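Local atomic coordinates of putative integron gene cassette protein (Uncultured bacterium, PDB entry 3FUY), a protein that is of unknown function but is probably encoded by a mobile integron gene cassette, a class of genes that is a source of novel folds. Residues Q140-D145 with V150-M155. Sequence-based numbering, arbitrary orientation.
Sequences QVDIAD and VTQFEM
Val141 and Asp142, in the loop that follows helix 121-138, lie along the start of strand 150-160, outermost in this chain's sheet, in a surface contact that ties the helix-to-strand connection to the sheet. Helix 121-138 ends in a Schellman motif, with Gln140 at positive phi, and a type II beta turn from Gln140 to Ile143 then swings the chain alongside the strand. Within that turn Asp142 N donates to Thr151 O (2.8 Å, 159° at the hydrogen), and Val141 CA sends a CA-H...O contact to the same oxygen. A second such contact runs from Val150 CA to Ile143 O at 3.3 Å.

Outside the backbone, the bent side chain of Gln152 brings its amide to Asp142. Gln152 NE2 donates a hydrogen bond to Asp142 OD1 (2.6 Å); OD1 lies close to the amide plane, whereas NE2 approaches from above the carboxylate, the planes 62° apart. As third residue of the turn Asp142 needs positive phi, which aspartate tolerates better than most residues. Val141's methyls part: CG1, anti to the backbone N (chi1 166°), makes van der Waals contact with Gln152 OE1, while CG2 packs against the Phe153 ring edge, 3.5 Å from CD2. A water joins Gln140 O to Thr151 OG1, which also hydrogen-bonds Lys68; the lysine salt-bridges Asp145 OD2, while Asp145 OD1 accepts from His147 N and Cys149 N.

On its other side the strand pairs with 106-116, the backbones of Val150 and Gln152 both hydrogen-bonding to Ala107. Phe153, large and apolar, packs on Leu135 and Leu139, extending the contact into the helix 121-138 interface with the sheet.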
ATOM      1  N   GLN B 140     -23.944   6.934 -14.654  1.00 23.27           N
ATOM      2  CA  GLN B 140     -24.835   8.083 -14.385  1.00 25.89           C
ATOM      3  C   GLN B 140     -24.176   9.417 -14.699  1.00 26.05           C
ATOM      4  O   GLN B 140     -24.083  10.304 -13.844  1.00 23.54           O
ATOM      5  CB  GLN B 140     -25.367   8.062 -12.947  1.00 24.84           C
ATOM      6  CG  GLN B 140     -26.145   6.787 -12.614  1.00 29.33           C
ATOM      7  CD  GLN B 140     -26.637   6.755 -11.179  1.00 33.88           C
ATOM      8  OE1 GLN B 140     -27.415   7.616 -10.752  1.00 35.69           O
ATOM      9  NE2 GLN B 140     -26.176   5.768 -10.421  1.00 29.85           N
ATOM     10  N   VAL B 141     -23.739   9.546 -15.947  1.00 26.33           N
ATOM     11  CA  VAL B 141     -23.001  10.718 -16.396  1.00 25.55           C
ATOM     12  C   VAL B 141     -23.884  11.956 -16.341  1.00 28.64           C
ATOM     13  O   VAL B 141     -25.040  11.908 -16.721  1.00 24.61           O
ATOM     14  CB  VAL B 141     -22.453  10.495 -17.807  1.00 28.97           C
ATOM     15  CG1 VAL B 141     -21.992  11.806 -18.439  1.00 29.61           C
ATOM     16  CG2 VAL B 141     -21.299   9.461 -17.750  1.00 25.98           C
ATOM     17  N   ASP B 142     -23.332  13.037 -15.809  1.00 28.55           N
ATOM     18  CA  ASP B 142     -23.966  14.344 -15.836  1.00 30.97           C
ATOM     19  C   ASP B 142     -25.203  14.462 -14.960  1.00 31.42           C
ATOM     20  O   ASP B 142     -25.917  15.445 -15.054  1.00 32.68           O
ATOM     21  CB  ASP B 142     -24.302  14.736 -17.271  1.00 36.99           C
ATOM     22  CG  ASP B 142     -23.178  15.500 -17.925  1.00 45.90           C
ATOM     23  OD1 ASP B 142     -22.747  16.510 -17.324  1.00 49.74           O
ATOM     24  OD2 ASP B 142     -22.727  15.097 -19.022  1.00 49.14           O
ATOM     25  N   ILE B 143     -25.466  13.454 -14.135  1.00 27.99           N
ATOM     26  CA  ILE B 143     -26.496  13.567 -13.103  1.00 29.16           C
ATOM     27  C   ILE B 143     -25.908  13.227 -11.735  1.00 27.74           C
ATOM     28  O   ILE B 143     -24.807  12.661 -11.643  1.00 23.02           O
ATOM     29  CB  ILE B 143     -27.722  12.669 -13.390  1.00 30.30           C
ATOM     30  CG1 ILE B 143     -27.349  11.191 -13.348  1.00 28.46           C
ATOM     31  CG2 ILE B 143     -28.335  13.005 -14.740  1.00 32.62           C
ATOM     32  CD1 ILE B 143     -28.541  10.263 -13.419  1.00 31.16           C
ATOM     33  N   ALA B 144     -26.618  13.604 -10.676  1.00 26.56           N
ATOM     34  CA  ALA B 144     -26.186  13.265  -9.320  1.00 27.15           C
ATOM     35  C   ALA B 144     -26.636  11.853  -9.002  1.00 27.03           C
ATOM     36  O   ALA B 144     -27.776  11.492  -9.261  1.00 22.57           O
ATOM     37  CB  ALA B 144     -26.749  14.267  -8.290  1.00 30.33           C
ATOM     38  N   ASP B 145     -25.733  11.049  -8.442  1.00 27.63           N
ATOM     39  CA  ASP B 145     -26.032   9.643  -8.222  1.00 26.06           C
ATOM     40  C   ASP B 145     -26.373   9.343  -6.761  1.00 27.87           C
ATOM     41  O   ASP B 145     -26.715  10.250  -5.983  1.00 26.39           O
ATOM     42  CB  ASP B 145     -24.861   8.768  -8.719  1.00 23.50           C
ATOM     43  CG  ASP B 145     -23.568   8.984  -7.908  1.00 25.49           C
ATOM     44  OD1 ASP B 145     -23.643   9.584  -6.824  1.00 24.38           O
ATOM     45  OD2 ASP B 145     -22.480   8.566  -8.369  1.00 26.43           O
ATOM     46  N   VAL B 150     -21.705  13.836  -9.191  1.00 24.14           N
ATOM     47  CA  VAL B 150     -21.979  14.017 -10.617  1.00 25.02           C
ATOM     48  C   VAL B 150     -20.783  13.478 -11.376  1.00 23.23           C
ATOM     49  O   VAL B 150     -19.662  13.897 -11.128  1.00 24.04           O
ATOM     50  CB  VAL B 150     -22.165  15.496 -10.992  1.00 27.05           C
ATOM     51  CG1 VAL B 150     -22.281  15.640 -12.499  1.00 26.87           C
ATOM     52  CG2 VAL B 150     -23.389  16.081 -10.286  1.00 27.66           C
ATOM     53  N   THR B 151     -21.033  12.569 -12.310  1.00 23.48           N
ATOM     54  CA  THR B 151     -19.963  11.795 -12.927  1.00 25.15           C
ATOM     55  C   THR B 151     -19.730  12.157 -14.394  1.00 26.83           C
ATOM     56  O   THR B 151     -20.666  12.435 -15.134  1.00 29.44           O
ATOM     57  CB  THR B 151     -20.260  10.271 -12.781  1.00 26.63           C
ATOM     58  OG1 THR B 151     -20.406   9.945 -11.394  1.00 23.68           O
ATOM     59  CG2 THR B 151     -19.154   9.415 -13.376  1.00 26.73           C
ATOM     60  N   GLN B 152     -18.467  12.177 -14.800  1.00 25.37           N
ATOM     61  CA  GLN B 152     -18.110  12.238 -16.209  1.00 26.26           C
ATOM     62  C   GLN B 152     -17.109  11.128 -16.468  1.00 29.52           C
ATOM     63  O   GLN B 152     -16.514  10.585 -15.524  1.00 26.24           O
ATOM     64  CB  GLN B 152     -17.459  13.584 -16.543  1.00 28.62           C
ATOM     65  CG  GLN B 152     -18.288  14.803 -16.163  1.00 32.50           C
ATOM     66  CD  GLN B 152     -19.585  14.919 -16.941  1.00 34.35           C
ATOM     67  OE1 GLN B 152     -19.708  14.426 -18.067  1.00 39.11           O
ATOM     68  NE2 GLN B 152     -20.566  15.587 -16.345  1.00 38.60           N
ATOM     69  N   PHE B 153     -16.886  10.788 -17.733  1.00 28.04           N
ATOM     70  CA  PHE B 153     -15.835   9.813 -18.017  1.00 28.41           C
ATOM     71  C   PHE B 153     -14.966  10.193 -19.212  1.00 30.11           C
ATOM     72  O   PHE B 153     -15.343  11.031 -20.033  1.00 25.90           O
ATOM     73  CB  PHE B 153     -16.401   8.394 -18.185  1.00 28.39           C
ATOM     74  CG  PHE B 153     -17.149   8.180 -19.466  1.00 28.59           C
ATOM     75  CD1 PHE B 153     -16.564   7.509 -20.522  1.00 31.46           C
ATOM     76  CD2 PHE B 153     -18.442   8.637 -19.613  1.00 29.86           C
ATOM     77  CE1 PHE B 153     -17.261   7.312 -21.713  1.00 32.75           C
ATOM     78  CE2 PHE B 153     -19.144   8.440 -20.796  1.00 31.11           C
ATOM     79  CZ  PHE B 153     -18.555   7.776 -21.850  1.00 29.50           C
ATOM     80  N   GLU B 154     -13.793   9.575 -19.281  1.00 24.72           N
ATOM     81  CA  GLU B 154     -12.925   9.661 -20.450  1.00 33.22           C
ATOM     82  C   GLU B 154     -12.574   8.252 -20.866  1.00 28.87           C
ATOM     83  O   GLU B 154     -12.200   7.413 -20.025  1.00 28.04           O
ATOM     84  CB  GLU B 154     -11.631  10.425 -20.146  1.00 32.15           C
ATOM     85  CG  GLU B 154     -11.747  11.933 -20.176  1.00 38.79           C
ATOM     86  CD  GLU B 154     -10.384  12.610 -20.133  1.00 40.89           C
ATOM     87  OE1 GLU B 154      -9.380  11.940 -20.468  1.00 40.99           O
ATOM     88  OE2 GLU B 154     -10.313  13.804 -19.758  1.00 43.04           O
HETATM   89  N   MSE B 155     -12.664   7.998 -22.164  1.00 30.16           N
HETATM   90  CA  MSE B 155     -12.416   6.681 -22.708  1.00 31.88           C
HETATM   91  C   MSE B 155     -11.198   6.652 -23.634  1.00 35.88           C
HETATM   92  O   MSE B 155     -11.187   7.271 -24.699  1.00 35.71           O
HETATM   93  CB  MSE B 155     -13.650   6.213 -23.465  1.00 29.35           C
HETATM   94  CG  MSE B 155     -13.503   4.848 -24.088  1.00 32.29           C
HETATM   95 SE   MSE B 155     -15.259   4.197 -24.675  0.71 42.19          SE
HETATM   96  CE  MSE B 155     -16.320   5.173 -23.414  1.00 40.91           C
TER
HETATM   97  O   HOH W   1     -23.051  10.381 -11.268  1.00 23.77           O